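Dr hemagglutinin structural subunit (Escherichia coli, PDB 1UT1) mediates adherence of uropathogenic bacteria to the upper urinary tract as a fimbrial adhesin that binds the Dr blood group antigen. Local coordinates at residues G59-V65 / Y110-S116; R41-T45 / T130-P134; G9-G15 / T142-K148. The protein carries 3 engineered substitutions. All coordinates share one frame; numbering follows the deposited sequence.

Interactions 1 and 3 share one end of an all-beta subunit consistent with the immunoglobulin-like fold of Dr-family adhesins. Their centres lie about 10 Å apart, and strands 64-69 and 135-147 run antiparallel as neighbours, so that Gln-64 O meets Trp-146 N at 2.9 Å, a probable hydrogen bond. Interaction 2 joins two loops on the opposite side of the chain's centre, about 36 Å and about 33 Å from them respectively, centre to centre. Along the chain, interaction 3 joins the modelled ends, interaction 2 closes a shorter loop within that span, and interaction 1 a shorter one still. The shared end also meets the second subunit, tying chain closure to assembly.

Interaction 1 of 3, residues G59-V65 / Y110-S116; sequences GCDARQV and YKNDVGS. With EDO (1,2-ethanediol), chain K.
Cys-60 begins the contact by giving its backbone N-H to Ser-116 OG at 2.8 Å, while its own sulfur forms a disulfide with Cys-28 of the second subunit. The same hydroxyl donates to Asp-61 OD2 (3.2 Å from Ser-116 OG), reaching that oxygen from above the carboxylate plane, 46° out of it. A chi1 of -67° sets Ser-116 OG anti to its own carbonyl carbon, facing both partners; a water joins Ser-116 N to Asp-61 OD2. Cys-60 to Arg-63 form a type I beta turn, and Val-114 packs across it, CG2 against Asp-61 O and CG1 3.6 Å from Ala-62 C. Arg-63 O accepts from Gly-115 N at 3.1 Å, the donor tilted 27° from the carbonyl plane. Gln-64 runs extended past the 111-113 backbone, its CG 3.8 Å from Asp-113 C. At Val-65 the pairing becomes that of an antiparallel sheet: Lys-111 N meets Val-65 O at 2.8 Å, nearly in line with the carbonyl. A second water takes the N-H of Val-65 and donates to Asp-113 O and Gly-115 O. Thus a serine hydroxyl that accepts and donates, two waters and the Gly-115 to Arg-63 bond extend the pairing into loops also anchored to the neighbouring subunit.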
loop_
_atom_site.group_PDB
_atom_site.type_symbol
_atom_site.label_atom_id
_atom_site.label_comp_id
_atom_site.label_asym_id
_atom_site.label_seq_id
_atom_site.Cartn_x
_atom_site.Cartn_y
_atom_site.Cartn_z
ATOM N N GLY A 59 15.817 -15.704 17.984
ATOM C CA GLY A 59 17.258 -15.408 18.052
ATOM C C GLY A 59 17.639 -14.303 19.045
ATOM O O GLY A 59 18.744 -13.743 18.976
ATOM N N CYS A 60 16.739 -14.012 19.988
ATOM C CA CYS A 60 16.939 -12.916 20.919
ATOM C C CYS A 60 17.085 -13.426 22.327
ATOM O O CYS A 60 16.733 -12.725 23.287
ATOM C CB CYS A 60 15.740 -11.951 20.870
ATOM S SG CYS A 60 15.396 -11.291 19.207
ATOM N N ASP A 61 17.636 -14.624 22.472
ATOM C CA ASP A 61 17.768 -15.191 23.819
ATOM C C ASP A 61 18.577 -14.287 24.748
ATOM O O ASP A 61 18.311 -14.221 25.943
ATOM C CB ASP A 61 18.301 -16.633 23.787
ATOM C CG ASP A 61 17.229 -17.645 23.353
ATOM O OD1 ASP A 61 17.574 -18.815 23.080
ATOM O OD2 ASP A 61 16.033 -17.275 23.289
ATOM N N ALA A 62 19.472 -13.497 24.172
ATOM C CA ALA A 62 20.339 -12.606 24.946
ATOM C C ALA A 62 20.096 -11.111 24.722
ATOM O O ALA A 62 20.965 -10.282 25.019
ATOM C CB ALA A 62 21.820 -12.941 24.651
ATOM N N ARG A 63 18.978 -10.760 24.092
ATOM C CA ARG A 63 18.694 -9.351 23.824
ATOM C C ARG A 63 17.334 -9.010 24.414
ATOM O O ARG A 63 16.487 -9.895 24.572
ATOM C CB ARG A 63 18.620 -9.071 22.309
ATOM C CG ARG A 63 19.799 -9.585 21.519
ATOM C CD ARG A 63 20.991 -8.668 21.640
ATOM N NE ARG A 63 22.084 -9.129 20.785
ATOM C CZ ARG A 63 23.217 -8.470 20.597
ATOM N NH1 ARG A 63 24.157 -8.973 19.808
ATOM N NH2 ARG A 63 23.412 -7.307 21.199
ATOM N N GLN A 64 17.094 -7.717 24.585
ATOM C CA GLN A 64 15.780 -7.219 25.051
ATOM C C GLN A 64 14.929 -6.811 23.847
ATOM O O GLN A 64 15.242 -5.853 23.146
ATOM C CB GLN A 64 15.966 -6.019 25.965
ATOM C CG GLN A 64 16.516 -6.417 27.312
ATOM C CD GLN A 64 16.859 -5.226 28.178
ATOM O OE1 GLN A 64 15.967 -4.564 28.738
ATOM N NE2 GLN A 64 18.134 -4.876 28.211
ATOM N N VAL A 65 13.867 -7.558 23.606
ATOM C CA VAL A 65 12.968 -7.300 22.487
ATOM C C VAL A 65 12.393 -5.901 22.629
ATOM O O VAL A 65 12.050 -5.469 23.745
ATOM C CB VAL A 65 11.847 -8.356 22.468
ATOM C CG1 VAL A 65 10.752 -7.982 21.463
ATOM C CG2 VAL A 65 12.455 -9.739 22.139
ATOM N N TYR A 110 10.320 -1.307 25.151
ATOM C CA TYR A 110 11.215 -2.473 25.216
ATOM C C TYR A 110 10.944 -3.334 26.431
ATOM O O TYR A 110 10.482 -2.832 27.461
ATOM C CB TYR A 110 12.696 -2.051 25.172
ATOM C CG TYR A 110 13.186 -1.340 26.443
ATOM C CD1 TYR A 110 13.259 0.055 26.499
ATOM C CD2 TYR A 110 13.685 -2.069 27.529
ATOM C CE1 TYR A 110 13.757 0.710 27.641
ATOM C CE2 TYR A 110 14.161 -1.418 28.679
ATOM C CZ TYR A 110 14.233 -0.033 28.702
ATOM O OH TYR A 110 14.696 0.618 29.828
ATOM N N LYS A 111 11.236 -4.625 26.312
ATOM C CA LYS A 111 10.950 -5.579 27.368
ATOM C C LYS A 111 12.036 -5.509 28.439
ATOM O O LYS A 111 13.213 -5.279 28.128
ATOM C CB LYS A 111 10.839 -7.002 26.788
ATOM C CG LYS A 111 10.253 -8.012 27.775
ATOM C CD LYS A 111 10.032 -9.370 27.111
ATOM C CE LYS A 111 9.169 -10.285 27.976
ATOM N NZ LYS A 111 9.760 -10.482 29.325
ATOM N N ASN A 112 11.631 -5.573 29.701
ATOM C CA ASN A 112 12.604 -5.353 30.795
ATOM C C ASN A 112 13.668 -6.451 30.937
ATOM O O ASN A 112 14.676 -6.230 31.606
ATOM C CB ASN A 112 11.890 -5.164 32.143
ATOM C CG ASN A 112 11.140 -3.874 32.230
ATOM O OD1 ASN A 112 10.552 -3.571 33.260
ATOM N ND2 ASN A 112 11.144 -3.100 31.157
ATOM N N ASP A 113 13.405 -7.646 30.401
ATOM C CA ASP A 113 14.378 -8.771 30.457
ATOM C C ASP A 113 14.686 -9.280 29.069
ATOM O O ASP A 113 13.844 -9.171 28.166
ATOM C CB ASP A 113 13.823 -9.967 31.227
ATOM C CG ASP A 113 12.853 -9.582 32.303
ATOM O OD1 ASP A 113 13.023 -10.065 33.434
ATOM O OD2 ASP A 113 11.833 -8.948 31.993
ATOM N N VAL A 114 15.786 -10.028 28.945
ATOM C CA VAL A 114 16.146 -10.613 27.648
ATOM C C VAL A 114 15.289 -11.831 27.340
ATOM O O VAL A 114 14.622 -12.375 28.213
ATOM C CB VAL A 114 17.664 -11.017 27.569
ATOM C CG1 VAL A 114 18.570 -9.790 27.675
ATOM C CG2 VAL A 114 18.005 -12.094 28.644
ATOM N N GLY A 115 15.316 -12.273 26.092
ATOM C CA GLY A 115 14.589 -13.470 25.719
ATOM C C GLY A 115 13.787 -13.258 24.446
ATOM O O GLY A 115 13.376 -12.134 24.127
ATOM N N SER A 116 13.577 -14.347 23.722
ATOM C CA SER A 116 12.841 -14.315 22.461
ATOM C C SER A 116 11.338 -14.331 22.728
ATOM O O SER A 116 10.679 -15.338 22.540
ATOM C CB SER A 116 13.234 -15.527 21.614
ATOM O OG SER A 116 14.584 -15.393 21.210
HETATM C C1 EDO K . 16.295 -18.578 20.435
HETATM O O1 EDO K . 17.377 -19.507 20.387
HETATM C C2 EDO K . 15.896 -18.244 18.995
HETATM O O2 EDO K . 14.470 -18.333 18.859
HETATM O O HOH W 1 14.130 -16.724 25.206
HETATM O O HOH W 2 13.085 -9.683 25.461
#

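Interaction 2 of 3, residues R41-T45 / T130-P134; sequences RGQLT and TNTPP. With SO4 (sulfate ion), chain G.
This is a loop-to-loop contact at one end of the beta fold, made by van der Waals packing and a CH...O approach, with no conventional hydrogen bond between the segments. Residues 41-45 follow strand 38-40, and residues 130-134 lead into strand 135-147. Arg-41 and Thr-130 share most of the surface, Thr-130 CG2 packing on the 41-42 backbone 3.7 Å from Gly-42 O. Arg-41 CG sits between the backbone N and the carbonyl carbon (chi1 48°), and from there the chain runs extended to NE, laying its methylenes along the carbonyls of the other loop: CG is 3.4 Å from Thr-130 O, and CD is equally far from Thr-132 O. Beyond them the guanidinium meets a sulfate at its edge, with the sulfur in its plane. NE donates to sulfate O1 at 3.3 Å; the ion, probably from the crystallisation liquor, also accepts from Lys-27 N.

A 3-10 segment at 41-43 leads into an inverse gamma turn centred on Leu-44. Arg-41 O, which accepts from Leu-44 N in the 3-10 turn, also faces Thr-130 CA at 3.2 Å, with an angle of 151° at the hydrogen. On the inner side Leu-44 CD1 touches Thr-132 CB at 3.5 Å, their side chains crossing at about a right angle. Leu-90 of strand 89-96 packs against both residues, while Thr-132 OG1 is bonded to Gln-129 O.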
loop_
_atom_site.group_PDB
_atom_site.type_symbol
_atom_site.label_atom_id
_atom_site.label_comp_id
_atom_site.label_asym_id
_atom_site.label_seq_id
_atom_site.Cartn_x
_atom_site.Cartn_y
_atom_site.Cartn_z
ATOM N N ARG A 41 -16.174 9.031 16.503
ATOM C CA ARG A 41 -15.350 9.619 17.551
ATOM C C ARG A 41 -15.974 9.367 18.926
ATOM O O ARG A 41 -15.266 9.190 19.882
ATOM C CB ARG A 41 -15.096 11.101 17.316
ATOM C CG ARG A 41 -16.333 11.907 16.972
ATOM C CD ARG A 41 -15.949 13.348 16.666
ATOM N NE ARG A 41 -17.111 14.153 16.317
ATOM C CZ ARG A 41 -17.041 15.403 15.869
ATOM N NH1 ARG A 41 -15.853 15.980 15.689
ATOM N NH2 ARG A 41 -18.146 16.053 15.534
ATOM N N GLY A 42 -17.284 9.156 18.960
ATOM C CA GLY A 42 -17.973 8.821 20.214
ATOM C C GLY A 42 -17.532 7.470 20.773
ATOM O O GLY A 42 -17.734 7.200 21.955
ATOM N N GLN A 43 -16.949 6.611 19.921
ATOM C CA GLN A 43 -16.480 5.284 20.339
ATOM C C GLN A 43 -15.058 5.340 20.903
ATOM O O GLN A 43 -14.514 4.322 21.335
ATOM C CB GLN A 43 -16.504 4.322 19.167
ATOM C CG GLN A 43 -17.887 3.841 18.800
ATOM C CD GLN A 43 -17.840 2.839 17.674
ATOM O OE1 GLN A 43 -17.858 1.614 17.893
ATOM N NE2 GLN A 43 -17.618 3.340 16.483
ATOM N N LEU A 44 -14.446 6.527 20.844
ATOM C CA LEU A 44 -13.110 6.723 21.352
ATOM C C LEU A 44 -13.121 6.982 22.851
ATOM O O LEU A 44 -12.573 7.959 23.321
ATOM C CB LEU A 44 -12.375 7.826 20.586
ATOM C CG LEU A 44 -12.305 7.562 19.060
ATOM C CD1 LEU A 44 -11.656 8.789 18.371
ATOM C CD2 LEU A 44 -11.485 6.304 18.793
ATOM N N THR A 45 -13.738 6.055 23.580
ATOM C CA THR A 45 -13.830 6.148 25.033
ATOM C C THR A 45 -12.550 5.620 25.693
ATOM O O THR A 45 -11.664 5.060 25.029
ATOM C CB THR A 45 -15.050 5.385 25.542
ATOM O OG1 THR A 45 -14.926 3.998 25.197
ATOM C CG2 THR A 45 -16.327 5.957 24.908
ATOM N N THR A 130 -13.294 11.578 22.643
ATOM C CA THR A 130 -14.488 11.616 21.816
ATOM C C THR A 130 -14.651 12.862 20.929
ATOM O O THR A 130 -15.618 12.959 20.174
ATOM C CB THR A 130 -15.775 11.392 22.649
ATOM O OG1 THR A 130 -15.886 12.410 23.636
ATOM C CG2 THR A 130 -15.772 10.024 23.316
ATOM N N ASN A 131 -13.713 13.798 21.012
ATOM C CA ASN A 131 -13.706 14.987 20.123
ATOM C C ASN A 131 -12.622 14.905 19.045
ATOM O O ASN A 131 -12.311 15.901 18.386
ATOM C CB ASN A 131 -13.500 16.280 20.923
ATOM C CG ASN A 131 -14.732 16.652 21.749
ATOM O OD1 ASN A 131 -15.867 16.444 21.318
ATOM N ND2 ASN A 131 -14.506 17.142 22.963
ATOM N N THR A 132 -12.020 13.728 18.886
ATOM C CA THR A 132 -10.992 13.545 17.867
ATOM C C THR A 132 -11.566 13.898 16.500
ATOM O O THR A 132 -12.635 13.427 16.147
ATOM C CB THR A 132 -10.524 12.063 17.846
ATOM O OG1 THR A 132 -9.923 11.762 19.112
ATOM C CG2 THR A 132 -9.510 11.819 16.716
ATOM N N PRO A 133 -10.863 14.720 15.723
ATOM C CA PRO A 133 -11.381 15.076 14.388
ATOM C C PRO A 133 -11.458 13.830 13.486
ATOM O O PRO A 133 -10.537 12.997 13.469
ATOM C CB PRO A 133 -10.328 16.038 13.833
ATOM C CG PRO A 133 -9.529 16.498 14.983
ATOM C CD PRO A 133 -9.591 15.391 16.018
ATOM N N PRO A 134 -12.500 13.747 12.661
ATOM C CA PRO A 134 -12.574 12.654 11.689
ATOM C C PRO A 134 -11.344 12.677 10.754
ATOM O O PRO A 134 -10.835 13.743 10.381
ATOM C CB PRO A 134 -13.858 12.966 10.903
ATOM C CG PRO A 134 -14.734 13.693 11.943
ATOM C CD PRO A 134 -13.754 14.530 12.719
HETATM S S SO4 G . -20.766 13.332 15.992
HETATM O O1 SO4 G . -19.738 12.239 16.014
HETATM O O2 SO4 G . -21.368 13.611 17.306
HETATM O O3 SO4 G . -20.043 14.596 15.621
HETATM O O4 SO4 G . -21.713 13.046 14.889
#

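Interaction 3 of 3, residues G9-G15 / T142-K148; sequences GSFTPSG and TGGYWAK. Engineered in segment 9-15: Gly-9 (natural residue Ala), Ser-10 (natural residue Gly). With EDO (1,2-ethanediol), chain N.
Thr-12 lies over one face of the Tyr-145 ring in a CH-pi contact, with Thr-12 CB 3.7 Å from the ring centroid and 18° off its normal. The two side chains run side by side in the same direction; Tyr-145 CG lies between its backbone N and carbonyl carbon (chi1 58°), an orientation that brings the ring alongside the threonine. A water spans Thr-12 OG1 and Tyr-145 OH. Beneath this pair, antiparallel backbone bonds fix the register, Thr-12 N meeting Tyr-145 O at 2.8 Å and Tyr-145 N returning to Thr-12 O at 3.0 Å. Phe-11 and Trp-146 lie on the other face of the sheet. With CG anti to the backbone N, the Phe-11 ring reaches across the partner strand at Gly-144, its CE2 3.5 Å from Gly-144 CA and its CZ 3.4 Å from Thr-142 O. The Trp-146 ring has Ser-10 N, an engineered residue's amide, over one face.

The first strand thus pairs with the last, 141° apart in direction. Strand 64-69 borders 135-147 as well, and its Ala-66 touches both Phe-11 and Trp-146. Val-108 of strand 108-111 touches the same rings, and Trp-146 stacks on Tyr-110, while Ser-14 OG bonds Cys-28 O and Glu-26 N of the second subunit.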
loop_
_atom_site.group_PDB
_atom_site.type_symbol
_atom_site.label_atom_id
_atom_site.label_comp_id
_atom_site.label_asym_id
_atom_site.label_seq_id
_atom_site.Cartn_x
_atom_site.Cartn_y
_atom_site.Cartn_z
ATOM N N GLY A 9 20.285 4.260 26.593
ATOM C CA GLY A 9 20.106 3.018 25.827
ATOM C C GLY A 9 19.872 3.305 24.346
ATOM O O GLY A 9 19.547 4.426 23.961
ATOM N N SER A 10 20.004 2.285 23.511
ATOM C CA SER A 10 19.784 2.492 22.092
ATOM C C SER A 10 18.983 1.366 21.474
ATOM O O SER A 10 19.099 0.223 21.895
ATOM C CB SER A 10 21.106 2.645 21.368
ATOM O OG SER A 10 21.639 1.380 21.046
ATOM N N PHE A 11 18.242 1.700 20.416
ATOM C CA PHE A 11 17.437 0.732 19.687
ATOM C C PHE A 11 18.123 0.320 18.387
ATOM O O PHE A 11 18.571 1.169 17.608
ATOM C CB PHE A 11 16.058 1.331 19.368
ATOM C CG PHE A 11 15.207 0.461 18.484
ATOM C CD1 PHE A 11 15.016 0.780 17.138
ATOM C CD2 PHE A 11 14.502 -0.613 19.023
ATOM C CE1 PHE A 11 14.172 -0.018 16.313
ATOM C CE2 PHE A 11 13.665 -1.400 18.221
ATOM C CZ PHE A 11 13.518 -1.108 16.866
ATOM N N THR A 12 18.199 -0.987 18.167
ATOM C CA THR A 12 18.720 -1.545 16.925
ATOM C C THR A 12 17.549 -2.112 16.106
ATOM O O THR A 12 16.953 -3.101 16.497
ATOM C CB THR A 12 19.691 -2.712 17.205
ATOM O OG1 THR A 12 20.799 -2.250 17.977
ATOM C CG2 THR A 12 20.204 -3.272 15.905
ATOM N N PRO A 13 17.254 -1.504 14.962
ATOM C CA PRO A 13 16.167 -2.001 14.126
ATOM C C PRO A 13 16.540 -3.380 13.606
ATOM O O PRO A 13 17.633 -3.579 13.037
ATOM C CB PRO A 13 16.117 -0.990 12.961
ATOM C CG PRO A 13 16.714 0.287 13.546
ATOM C CD PRO A 13 17.788 -0.211 14.472
ATOM N N SER A 14 15.664 -4.353 13.825
ATOM C CA SER A 14 15.933 -5.734 13.386
ATOM C C SER A 14 14.650 -6.560 13.466
ATOM O O SER A 14 14.371 -7.203 14.472
ATOM C CB SER A 14 17.044 -6.396 14.239
ATOM O OG SER A 14 17.339 -7.678 13.701
ATOM N N GLY A 15 13.856 -6.476 12.417
ATOM C CA GLY A 15 12.549 -7.114 12.423
ATOM C C GLY A 15 11.654 -6.464 11.381
ATOM O O GLY A 15 12.083 -5.610 10.590
ATOM N N THR A 142 8.113 -0.795 14.698
ATOM C CA THR A 142 9.134 -1.609 14.045
ATOM C C THR A 142 9.856 -2.428 15.096
ATOM O O THR A 142 10.288 -1.900 16.117
ATOM C CB THR A 142 10.177 -0.709 13.322
ATOM O OG1 THR A 142 9.517 0.037 12.292
ATOM C CG2 THR A 142 11.312 -1.600 12.684
ATOM N N GLY A 143 10.054 -3.705 14.804
ATOM C CA GLY A 143 10.711 -4.613 15.737
ATOM C C GLY A 143 12.204 -4.455 15.728
ATOM O O GLY A 143 12.814 -4.080 14.711
ATOM N N GLY A 144 12.803 -4.762 16.861
ATOM C CA GLY A 144 14.246 -4.646 17.010
ATOM C C GLY A 144 14.600 -4.985 18.444
ATOM O O GLY A 144 13.869 -5.711 19.108
ATOM N N TYR A 145 15.783 -4.563 18.887
ATOM C CA TYR A 145 16.192 -4.855 20.268
ATOM C C TYR A 145 16.858 -3.671 20.896
ATOM O O TYR A 145 17.322 -2.752 20.198
ATOM C CB TYR A 145 17.047 -6.122 20.381
ATOM C CG TYR A 145 18.298 -6.093 19.553
ATOM C CD1 TYR A 145 18.322 -6.633 18.263
ATOM C CD2 TYR A 145 19.474 -5.549 20.068
ATOM C CE1 TYR A 145 19.506 -6.596 17.495
ATOM C CE2 TYR A 145 20.652 -5.504 19.310
ATOM C CZ TYR A 145 20.670 -6.067 18.056
ATOM O OH TYR A 145 21.863 -6.067 17.341
ATOM N N TRP A 146 16.781 -3.611 22.211
ATOM C CA TRP A 146 17.250 -2.435 22.919
ATOM C C TRP A 146 18.413 -2.817 23.828
ATOM O O TRP A 146 18.490 -3.953 24.325
ATOM C CB TRP A 146 16.077 -1.851 23.733
ATOM C CG TRP A 146 16.348 -0.550 24.445
ATOM C CD1 TRP A 146 16.094 0.723 23.982
ATOM C CD2 TRP A 146 16.843 -0.404 25.775
ATOM N NE1 TRP A 146 16.366 1.645 24.971
ATOM C CE2 TRP A 146 16.843 0.979 26.076
ATOM C CE3 TRP A 146 17.263 -1.314 26.756
ATOM C CZ2 TRP A 146 17.223 1.470 27.320
ATOM C CZ3 TRP A 146 17.622 -0.831 27.993
ATOM C CH2 TRP A 146 17.622 0.553 28.263
ATOM N N ALA A 147 19.304 -1.855 24.059
ATOM C CA ALA A 147 20.386 -2.034 25.027
ATOM C C ALA A 147 20.800 -0.696 25.641
ATOM O O ALA A 147 20.639 0.366 25.020
ATOM C CB ALA A 147 21.573 -2.705 24.375
ATOM N N LYS A 148 21.304 -0.740 26.881
ATOM C CA LYS A 148 21.879 0.457 27.522
ATOM C C LYS A 148 23.317 0.588 27.008
ATOM O O LYS A 148 24.111 -0.334 27.315
ATOM C CB LYS A 148 21.913 0.287 29.055
ATOM C CG LYS A 148 20.627 -0.242 29.626
ATOM C CD LYS A 148 20.036 0.728 30.636
ATOM C CE LYS A 148 21.097 1.130 31.602
ATOM N NZ LYS A 148 21.917 -0.070 31.790
HETATM C C1 EDO N . 14.077 -3.026 10.512
HETATM O O1 EDO N . 13.045 -3.491 9.651
HETATM C C2 EDO N . 15.396 -3.684 10.089
HETATM O O2 EDO N . 15.300 -5.121 10.189
HETATM O O HOH W 3 23.478 -3.226 17.758
#